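Local coordinates for protein CTP:phosphocholine Cytidylyltransferase (PDB 1JYK) that catalyses the transfer of a cytidylyl group from CTP to phosphocholine, giving CDP-choline and pyrophosphate, as the LicC cytidylyltransferase of Streptococcus pneumoniae, at residues Phe145-Glu150 against Gly176-Gly181; Asn154-Val159 against Gln167-Asp172. One frame throughout, in Å; residues are numbered along the deposited sequence.

Contact 1: Phe145-Glu150 against Gly176-Gly181; sequences FSVYRE and GRILSG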
ATOM      1  N   PHE A 145       2.038  -1.029   9.505  1.00 14.08           N
ATOM      2  CA  PHE A 145       1.388  -2.202  10.083  1.00 13.16           C
ATOM      3  C   PHE A 145       2.181  -3.348   9.474  1.00 14.02           C
ATOM      4  O   PHE A 145       2.072  -3.622   8.278  1.00 13.94           O
ATOM      5  CB  PHE A 145      -0.086  -2.235   9.685  1.00 13.36           C
ATOM      6  CG  PHE A 145      -0.885  -1.141  10.324  1.00 13.25           C
ATOM      7  CD1 PHE A 145      -1.657  -1.392  11.456  1.00 14.59           C
ATOM      8  CD2 PHE A 145      -0.820   0.157   9.831  1.00 14.14           C
ATOM      9  CE1 PHE A 145      -2.353  -0.362  12.095  1.00 14.83           C
ATOM     10  CE2 PHE A 145      -1.510   1.194  10.459  1.00 15.19           C
ATOM     11  CZ  PHE A 145      -2.278   0.933  11.597  1.00 15.47           C
ATOM     12  N   SER A 146       2.990  -4.000  10.310  1.00 13.51           N
ATOM     13  CA  SER A 146       3.896  -5.053   9.864  1.00 13.32           C
ATOM     14  C   SER A 146       3.698  -6.488  10.353  1.00 13.76           C
ATOM     15  O   SER A 146       3.515  -6.731  11.546  1.00 15.62           O
ATOM     16  CB  SER A 146       5.326  -4.631  10.213  1.00 12.63           C
ATOM     17  OG  SER A 146       6.257  -5.632   9.851  1.00 13.39           O
ATOM     18  N   VAL A 147       3.755  -7.435   9.420  1.00 14.37           N
ATOM     19  CA  VAL A 147       3.641  -8.846   9.760  1.00 16.09           C
ATOM     20  C   VAL A 147       5.056  -9.424   9.672  1.00 17.26           C
ATOM     21  O   VAL A 147       5.902  -8.910   8.930  1.00 16.25           O
ATOM     22  CB  VAL A 147       2.734  -9.633   8.765  1.00 15.85           C
ATOM     23  CG1 VAL A 147       1.271  -9.227   8.940  1.00 14.89           C
ATOM     24  CG2 VAL A 147       3.197  -9.398   7.334  1.00 16.62           C
ATOM     25  N   TYR A 148       5.314 -10.484  10.432  1.00 17.94           N
ATOM     26  CA  TYR A 148       6.618 -11.134  10.403  1.00 19.28           C
ATOM     27  C   TYR A 148       6.613 -12.193   9.298  1.00 20.48           C
ATOM     28  O   TYR A 148       5.636 -12.932   9.139  1.00 20.90           O
ATOM     29  CB  TYR A 148       6.911 -11.792  11.759  1.00 20.54           C
ATOM     30  CG  TYR A 148       8.153 -12.664  11.775  1.00 21.43           C
ATOM     31  CD1 TYR A 148       9.412 -12.117  12.042  1.00 23.20           C
ATOM     32  CD2 TYR A 148       8.071 -14.033  11.524  1.00 22.53           C
ATOM     33  CE1 TYR A 148      10.559 -12.921  12.059  1.00 25.51           C
ATOM     34  CE2 TYR A 148       9.205 -14.840  11.540  1.00 22.88           C
ATOM     35  CZ  TYR A 148      10.444 -14.281  11.808  1.00 24.21           C
ATOM     36  OH  TYR A 148      11.564 -15.079  11.822  1.00 25.56           O
ATOM     37  N   ARG A 149       7.696 -12.262   8.530  1.00 20.32           N
ATOM     38  CA  ARG A 149       7.802 -13.236   7.450  1.00 21.20           C
ATOM     39  C   ARG A 149       9.184 -13.878   7.408  1.00 23.27           C
ATOM     40  O   ARG A 149      10.177 -13.272   7.817  1.00 22.58           O
ATOM     41  CB  ARG A 149       7.539 -12.573   6.099  1.00 20.33           C
ATOM     42  CG  ARG A 149       6.107 -12.166   5.870  1.00 21.99           C
ATOM     43  CD  ARG A 149       5.175 -13.354   5.971  1.00 24.05           C
ATOM     44  NE  ARG A 149       3.784 -12.966   5.737  1.00 24.17           N
ATOM     45  CZ  ARG A 149       2.833 -12.963   6.670  1.00 26.11           C
ATOM     46  NH1 ARG A 149       3.122 -13.328   7.920  1.00 23.35           N
ATOM     47  NH2 ARG A 149       1.588 -12.604   6.352  1.00 22.84           N
ATOM     48  N   GLU A 150       9.233 -15.109   6.899  1.00 25.43           N
ATOM     49  CA  GLU A 150      10.476 -15.861   6.755  1.00 26.85           C
ATOM     50  C   GLU A 150      10.632 -16.275   5.290  1.00 26.74           C
ATOM     51  O   GLU A 150       9.692 -16.148   4.506  1.00 27.31           O
ATOM     52  CB  GLU A 150      10.449 -17.095   7.655  1.00 26.71           C
ATOM     53  CG  GLU A 150      10.424 -16.750   9.126  1.00 29.35           C
ATOM     54  CD  GLU A 150      10.564 -17.964  10.020  1.00 30.27           C
ATOM     55  OE1 GLU A 150      11.025 -17.801  11.171  1.00 30.72           O
ATOM     56  OE2 GLU A 150      10.212 -19.076   9.574  1.00 31.23           O
ATOM     57  N   GLY A 176      11.984 -11.422   9.062  1.00 17.69           N
ATOM     58  CA  GLY A 176      11.793 -10.251   9.897  1.00 16.62           C
ATOM     59  C   GLY A 176      10.458  -9.562   9.673  1.00 16.87           C
ATOM     60  O   GLY A 176       9.590 -10.082   8.970  1.00 16.63           O
ATOM     61  N   ARG A 177      10.302  -8.393  10.292  1.00 15.42           N
ATOM     62  CA  ARG A 177       9.097  -7.581  10.170  1.00 15.67           C
ATOM     63  C   ARG A 177       9.240  -6.771   8.885  1.00 16.38           C
ATOM     64  O   ARG A 177      10.093  -5.890   8.770  1.00 16.82           O
ATOM     65  CB  ARG A 177       8.965  -6.654  11.376  1.00 14.42           C
ATOM     66  CG  ARG A 177       8.617  -7.379  12.671  1.00 14.97           C
ATOM     67  CD  ARG A 177       7.133  -7.665  12.723  1.00 17.27           C
ATOM     68  NE  ARG A 177       6.790  -8.525  13.846  1.00 18.10           N
ATOM     69  CZ  ARG A 177       5.548  -8.843  14.194  1.00 19.67           C
ATOM     70  NH1 ARG A 177       4.513  -8.373  13.507  1.00 16.20           N
ATOM     71  NH2 ARG A 177       5.343  -9.631  15.242  1.00 19.01           N
ATOM     72  N   ILE A 178       8.395  -7.076   7.913  1.00 16.00           N
ATOM     73  CA  ILE A 178       8.469  -6.418   6.617  1.00 15.42           C
ATOM     74  C   ILE A 178       7.470  -5.291   6.401  1.00 14.76           C
ATOM     75  O   ILE A 178       6.509  -5.131   7.155  1.00 13.92           O
ATOM     76  CB  ILE A 178       8.257  -7.463   5.483  1.00 14.31           C
ATOM     77  CG1 ILE A 178       6.862  -8.093   5.613  1.00 14.48           C
ATOM     78  CG2 ILE A 178       9.306  -8.564   5.582  1.00 13.16           C
ATOM     79  CD1 ILE A 178       6.376  -8.795   4.371  1.00 15.35           C
ATOM     80  N   LEU A 179       7.735  -4.483   5.378  1.00 15.37           N
ATOM     81  CA  LEU A 179       6.809  -3.424   4.980  1.00 15.35           C
ATOM     82  C   LEU A 179       5.749  -4.331   4.354  1.00 14.94           C
ATOM     83  O   LEU A 179       6.035  -5.056   3.394  1.00 14.58           O
ATOM     84  CB  LEU A 179       7.455  -2.517   3.929  1.00 13.91           C
ATOM     85  CG  LEU A 179       8.111  -1.272   4.527  1.00 13.17           C
ATOM     86  CD1 LEU A 179       9.220  -1.710   5.468  1.00 14.26           C
ATOM     87  CD2 LEU A 179       8.659  -0.380   3.424  1.00 13.29           C
ATOM     88  N   SER A 180       4.544  -4.310   4.909  1.00 15.42           N
ATOM     89  CA  SER A 180       3.492  -5.217   4.466  1.00 15.02           C
ATOM     90  C   SER A 180       2.376  -4.723   3.552  1.00 15.93           C
ATOM     91  O   SER A 180       1.493  -5.502   3.198  1.00 15.99           O
ATOM     92  CB  SER A 180       2.868  -5.869   5.702  1.00 16.24           C
ATOM     93  OG  SER A 180       3.878  -6.253   6.621  1.00 16.35           O
ATOM     94  N   GLY A 181       2.392  -3.453   3.178  1.00 15.21           N
ATOM     95  CA  GLY A 181       1.343  -2.976   2.295  1.00 16.04           C
ATOM     96  C   GLY A 181       0.257  -2.149   2.948  1.00 16.22           C
ATOM     97  O   GLY A 181      -0.732  -1.803   2.300  1.00 16.81           O
TER
HETATM   98  O   HOH W   1       3.747  -2.145   6.439  1.00 16.09           O

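Contact 2: Asn154-Val159 against Gln167-Asp172; sequences NEWFLV and QDIIVD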
ATOM      1  N   ASN A 154      13.158 -10.199  -1.730  1.00 33.73           N
ATOM      2  CA  ASN A 154      12.963  -8.822  -2.151  1.00 34.22           C
ATOM      3  C   ASN A 154      12.081  -7.964  -1.245  1.00 31.40           C
ATOM      4  O   ASN A 154      11.554  -6.947  -1.686  1.00 32.73           O
ATOM      5  CB  ASN A 154      12.394  -8.796  -3.568  1.00 38.41           C
ATOM      6  CG  ASN A 154      13.351  -9.384  -4.581  1.00 43.54           C
ATOM      7  OD1 ASN A 154      12.937 -10.068  -5.522  1.00 47.27           O
ATOM      8  ND2 ASN A 154      14.645  -9.122  -4.397  1.00 44.00           N
ATOM      9  N   GLU A 155      11.910  -8.361   0.009  1.00 27.33           N
ATOM     10  CA  GLU A 155      11.100  -7.567   0.925  1.00 23.35           C
ATOM     11  C   GLU A 155      11.998  -6.543   1.594  1.00 20.89           C
ATOM     12  O   GLU A 155      13.221  -6.644   1.513  1.00 20.69           O
ATOM     13  CB  GLU A 155      10.481  -8.452   2.010  1.00 25.60           C
ATOM     14  CG  GLU A 155       9.877  -9.731   1.495  1.00 27.63           C
ATOM     15  CD  GLU A 155       8.527  -9.503   0.876  1.00 31.04           C
ATOM     16  OE1 GLU A 155       8.015 -10.428   0.208  1.00 32.67           O
ATOM     17  OE2 GLU A 155       7.975  -8.394   1.054  1.00 32.37           O
ATOM     18  N   TRP A 156      11.393  -5.555   2.241  1.00 17.94           N
ATOM     19  CA  TRP A 156      12.149  -4.544   2.973  1.00 17.13           C
ATOM     20  C   TRP A 156      11.769  -4.746   4.434  1.00 16.92           C
ATOM     21  O   TRP A 156      10.618  -5.051   4.744  1.00 16.31           O
ATOM     22  CB  TRP A 156      11.784  -3.131   2.522  1.00 17.04           C
ATOM     23  CG  TRP A 156      12.381  -2.732   1.199  1.00 17.76           C
ATOM     24  CD1 TRP A 156      13.027  -3.546   0.301  1.00 17.97           C
ATOM     25  CD2 TRP A 156      12.354  -1.428   0.603  1.00 17.09           C
ATOM     26  NE1 TRP A 156      13.392  -2.829  -0.814  1.00 17.44           N
ATOM     27  CE2 TRP A 156      12.993  -1.525  -0.653  1.00 18.28           C
ATOM     28  CE3 TRP A 156      11.844  -0.187   1.012  1.00 18.03           C
ATOM     29  CZ2 TRP A 156      13.137  -0.423  -1.511  1.00 18.86           C
ATOM     30  CZ3 TRP A 156      11.992   0.910   0.158  1.00 18.82           C
ATOM     31  CH2 TRP A 156      12.633   0.782  -1.088  1.00 18.44           C
ATOM     32  N   PHE A 157      12.731  -4.577   5.330  1.00 16.46           N
ATOM     33  CA  PHE A 157      12.477  -4.802   6.745  1.00 15.75           C
ATOM     34  C   PHE A 157      12.586  -3.577   7.631  1.00 15.54           C
ATOM     35  O   PHE A 157      13.300  -2.619   7.321  1.00 15.72           O
ATOM     36  CB  PHE A 157      13.415  -5.892   7.255  1.00 14.59           C
ATOM     37  CG  PHE A 157      13.381  -7.140   6.432  1.00 14.41           C
ATOM     38  CD1 PHE A 157      12.603  -8.228   6.825  1.00 14.53           C
ATOM     39  CD2 PHE A 157      14.096  -7.220   5.245  1.00 13.21           C
ATOM     40  CE1 PHE A 157      12.537  -9.382   6.042  1.00 14.96           C
ATOM     41  CE2 PHE A 157      14.038  -8.364   4.454  1.00 14.98           C
ATOM     42  CZ  PHE A 157      13.252  -9.453   4.855  1.00 15.16           C
ATOM     43  N   LEU A 158      11.872  -3.635   8.751  1.00 15.01           N
ATOM     44  CA  LEU A 158      11.835  -2.550   9.719  1.00 14.46           C
ATOM     45  C   LEU A 158      12.791  -2.777  10.887  1.00 15.36           C
ATOM     46  O   LEU A 158      12.737  -3.813  11.549  1.00 14.80           O
ATOM     47  CB  LEU A 158      10.403  -2.395  10.250  1.00 14.58           C
ATOM     48  CG  LEU A 158       9.345  -2.018   9.205  1.00 13.98           C
ATOM     49  CD1 LEU A 158       7.966  -2.461   9.677  1.00 13.03           C
ATOM     50  CD2 LEU A 158       9.374  -0.509   8.974  1.00 13.40           C
ATOM     51  N   VAL A 159      13.659  -1.804  11.137  1.00 15.24           N
ATOM     52  CA  VAL A 159      14.610  -1.891  12.242  1.00 16.15           C
ATOM     53  C   VAL A 159      14.079  -1.022  13.377  1.00 15.50           C
ATOM     54  O   VAL A 159      13.923   0.188  13.212  1.00 16.92           O
ATOM     55  CB  VAL A 159      16.004  -1.371  11.824  1.00 15.01           C
ATOM     56  CG1 VAL A 159      16.916  -1.286  13.045  1.00 14.70           C
ATOM     57  CG2 VAL A 159      16.599  -2.284  10.760  1.00 16.82           C
ATOM     58  N   GLN A 167      14.085   2.904  13.098  1.00 17.58           N
ATOM     59  CA  GLN A 167      15.430   3.463  13.084  1.00 19.45           C
ATOM     60  C   GLN A 167      16.022   3.376  11.691  1.00 19.67           C
ATOM     61  O   GLN A 167      16.857   4.189  11.307  1.00 20.23           O
ATOM     62  CB  GLN A 167      16.323   2.697  14.063  1.00 19.87           C
ATOM     63  CG  GLN A 167      15.963   2.913  15.517  1.00 22.10           C
ATOM     64  CD  GLN A 167      15.873   4.381  15.879  1.00 24.06           C
ATOM     65  OE1 GLN A 167      16.581   5.213  15.315  1.00 28.38           O
ATOM     66  NE2 GLN A 167      14.998   4.710  16.818  1.00 25.75           N
ATOM     67  N   ASP A 168      15.581   2.377  10.937  1.00 18.74           N
ATOM     68  CA  ASP A 168      16.069   2.169   9.588  1.00 18.78           C
ATOM     69  C   ASP A 168      15.159   1.181   8.870  1.00 18.22           C
ATOM     70  O   ASP A 168      14.346   0.495   9.500  1.00 18.68           O
ATOM     71  CB  ASP A 168      17.489   1.600   9.646  1.00 19.74           C
ATOM     72  CG  ASP A 168      18.294   1.906   8.400  1.00 21.49           C
ATOM     73  OD1 ASP A 168      17.742   2.499   7.448  1.00 21.65           O
ATOM     74  OD2 ASP A 168      19.491   1.549   8.376  1.00 21.72           O
ATOM     75  N   ILE A 169      15.287   1.127   7.551  1.00 16.92           N
ATOM     76  CA  ILE A 169      14.534   0.185   6.739  1.00 16.35           C
ATOM     77  C   ILE A 169      15.613  -0.445   5.878  1.00 17.31           C
ATOM     78  O   ILE A 169      16.344   0.252   5.177  1.00 19.64           O
ATOM     79  CB  ILE A 169      13.475   0.882   5.860  1.00 15.23           C
ATOM     80  CG1 ILE A 169      12.316   1.367   6.740  1.00 14.24           C
ATOM     81  CG2 ILE A 169      12.964  -0.088   4.798  1.00 13.89           C
ATOM     82  CD1 ILE A 169      11.464   2.451   6.110  1.00 14.75           C
ATOM     83  N   ILE A 170      15.720  -1.762   5.932  1.00 17.04           N
ATOM     84  CA  ILE A 170      16.764  -2.445   5.195  1.00 17.70           C
ATOM     85  C   ILE A 170      16.242  -3.531   4.274  1.00 19.09           C
ATOM     86  O   ILE A 170      15.071  -3.921   4.352  1.00 18.00           O
ATOM     87  CB  ILE A 170      17.767  -3.074   6.178  1.00 18.11           C
ATOM     88  CG1 ILE A 170      17.060  -4.112   7.049  1.00 17.48           C
ATOM     89  CG2 ILE A 170      18.359  -2.000   7.067  1.00 17.53           C
ATOM     90  CD1 ILE A 170      17.990  -4.952   7.865  1.00 20.13           C
ATOM     91  N   VAL A 171      17.122  -4.024   3.406  1.00 19.45           N
ATOM     92  CA  VAL A 171      16.762  -5.075   2.469  1.00 20.96           C
ATOM     93  C   VAL A 171      17.549  -6.362   2.731  1.00 21.67           C
ATOM     94  O   VAL A 171      17.181  -7.429   2.241  1.00 21.44           O
ATOM     95  CB  VAL A 171      17.020  -4.634   1.011  1.00 20.93           C
ATOM     96  CG1 VAL A 171      16.599  -3.184   0.822  1.00 21.01           C
ATOM     97  CG2 VAL A 171      18.487  -4.813   0.667  1.00 20.36           C
ATOM     98  N   ASP A 172      18.616  -6.258   3.519  1.00 22.34           N
ATOM     99  CA  ASP A 172      19.473  -7.405   3.810  1.00 23.82           C
ATOM    100  C   ASP A 172      18.978  -8.415   4.853  1.00 24.32           C
ATOM    101  O   ASP A 172      19.526  -8.504   5.962  1.00 24.24           O
ATOM    102  CB  ASP A 172      20.869  -6.917   4.217  1.00 25.98           C
ATOM    103  CG  ASP A 172      21.928  -8.010   4.109  1.00 27.59           C
ATOM    104  OD1 ASP A 172      21.620  -9.112   3.605  1.00 27.15           O
ATOM    105  OD2 ASP A 172      23.077  -7.762   4.533  1.00 28.96           O
TER
HETATM  106  O   HOH W   2      15.263  -8.135   0.625  1.00 23.21           O

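Contact 1: Phe145-Glu150 against Gly176-Gly181
Arg149 and Gly176 form a hydrogen-bonded pair where strand 142-149 of the mixed central sheet, part of a nucleotidyltransferase fold, runs antiparallel to the short strand 176-177. Arg149 N gives its hydrogen to Gly176 O at 2.9 Å, and Gly176 N returns one to Arg149 O. Tyr148 and Arg177 make the neighbouring non-hydrogen-bonded pair, and the Tyr148 ring carbons CD1 and CE1 lie against the Gly176 backbone.

The Arg177 side chain lies along Ser146 and Tyr148 of strand 142-149. Its CB rests 3.3 Å from Ser146 OG and its CG a little farther off; the bend at chi2 (-81°) then brings CD back to 3.6 Å from Ser146 OG. NE passes Tyr148 CB, which sits over one face of the guanidinium, offset toward its rim. At the tip, NH1 donates to Ser146 O at 2.7 Å, with the oxygen almost in the guanidinium plane but the bond bent to 135° at the hydrogen; NH1 also reaches Leu229 O.

On the other side of the strand, Val147 CG2 lies 3.6 Å above the centre of the Arg149 guanidinium, whose NH2 forms a salt bridge with Glu236. Water 1 links the segments at the Phe145 end, donating to Phe145 O at 2.9 Å and accepting from Ser180 N at 2.8 Å.

Beyond Arg177 the regular pairing gives way to serine hydroxyls. Ile178 N still bonds Val147 O, whereas Val147 N turns to Ser180 OG in a nearly straight bond. With chi1 at 178°, the Ser146 hydroxyl swings away from its own N and donates to Ile178 O. Ser180 OG donates to that oxygen as well, from the opposite face of its plane, so two hydroxyls grip one carbonyl.

Contact 2: Asn154-Val159 against Gln167-Asp172
A beta hairpin, strands 157-160 and 166-170, brings Phe157 opposite Ile170 and Val159 opposite Asp168 in hydrogen-bonded antiparallel pairs. Phe157 N donates to Ile170 O in a short, nearly straight bond of 2.6 Å, and Ile170 N answers to Phe157 O. At the other end the ladder is broken by a classic beta bulge: Gln167 and Asp168 both face Val159, whose N bonds Asp168 O while its O receives Gln167 N at 2.7 Å. Asp168 OD1 turns back to its own strand and takes the hydrogen of Ile169 N from above the carboxylate plane.

Both faces of the hairpin carry apolar contacts. On one, Trp156, Leu158, Ile169 and Val171 form a row. Val171 CG1, anti to its carbonyl carbon (chi1 -41°), sits over the indole in a CH-pi contact, 3.9 Å from the centroid of the five-membered ring. Further along the indole, Trp156 CE3 meets Ile169 CG2 as the two side chains cross at a slant, and the Leu158 and Ile169 side chains lie alongside each other, Leu158 CD2 4.1 Å from Ile169 CG1. Tyr144 packs on Leu158 and Ile169, and helix 213-216 meets Trp156, Ile169 and Val171.

On the other face, Ile170 CG1 touches Phe157 CB, and Ile170 CG2 meets Val159 CG2 with the side chains nearly at right angles. The Phe157 ring turns its edge to Ile170 O and Val171 O. Past the last backbone pair, water 2 bridges the two chain segments beyond the strands by donating to Glu155 O at 2.7 Å and to Val171 O at 2.6 Å.

The contacts meet along residues 156-158, with segment 176-179 between the hairpin of contact 2 and strand 142-149 of contact 1. Probable backbone hydrogen bonds join Arg177 O to Leu158 N and Leu179 N to Trp156 O, and Ile178 packs on Phe157. Both contacts are partly buried; the centre of contact 1 lies about 13 Å from the chain's centre, that of contact 2 about 16 Å. Contact 1 is held largely by polar side chains and backbone groups, with buried Ser146 and Ser180 and the partly exposed Arg149 and Arg177. Contact 2 relies instead on a backbone ladder with apolar side chains on both faces, from buried Phe157, Leu158 and Ile169 to exposed Val171.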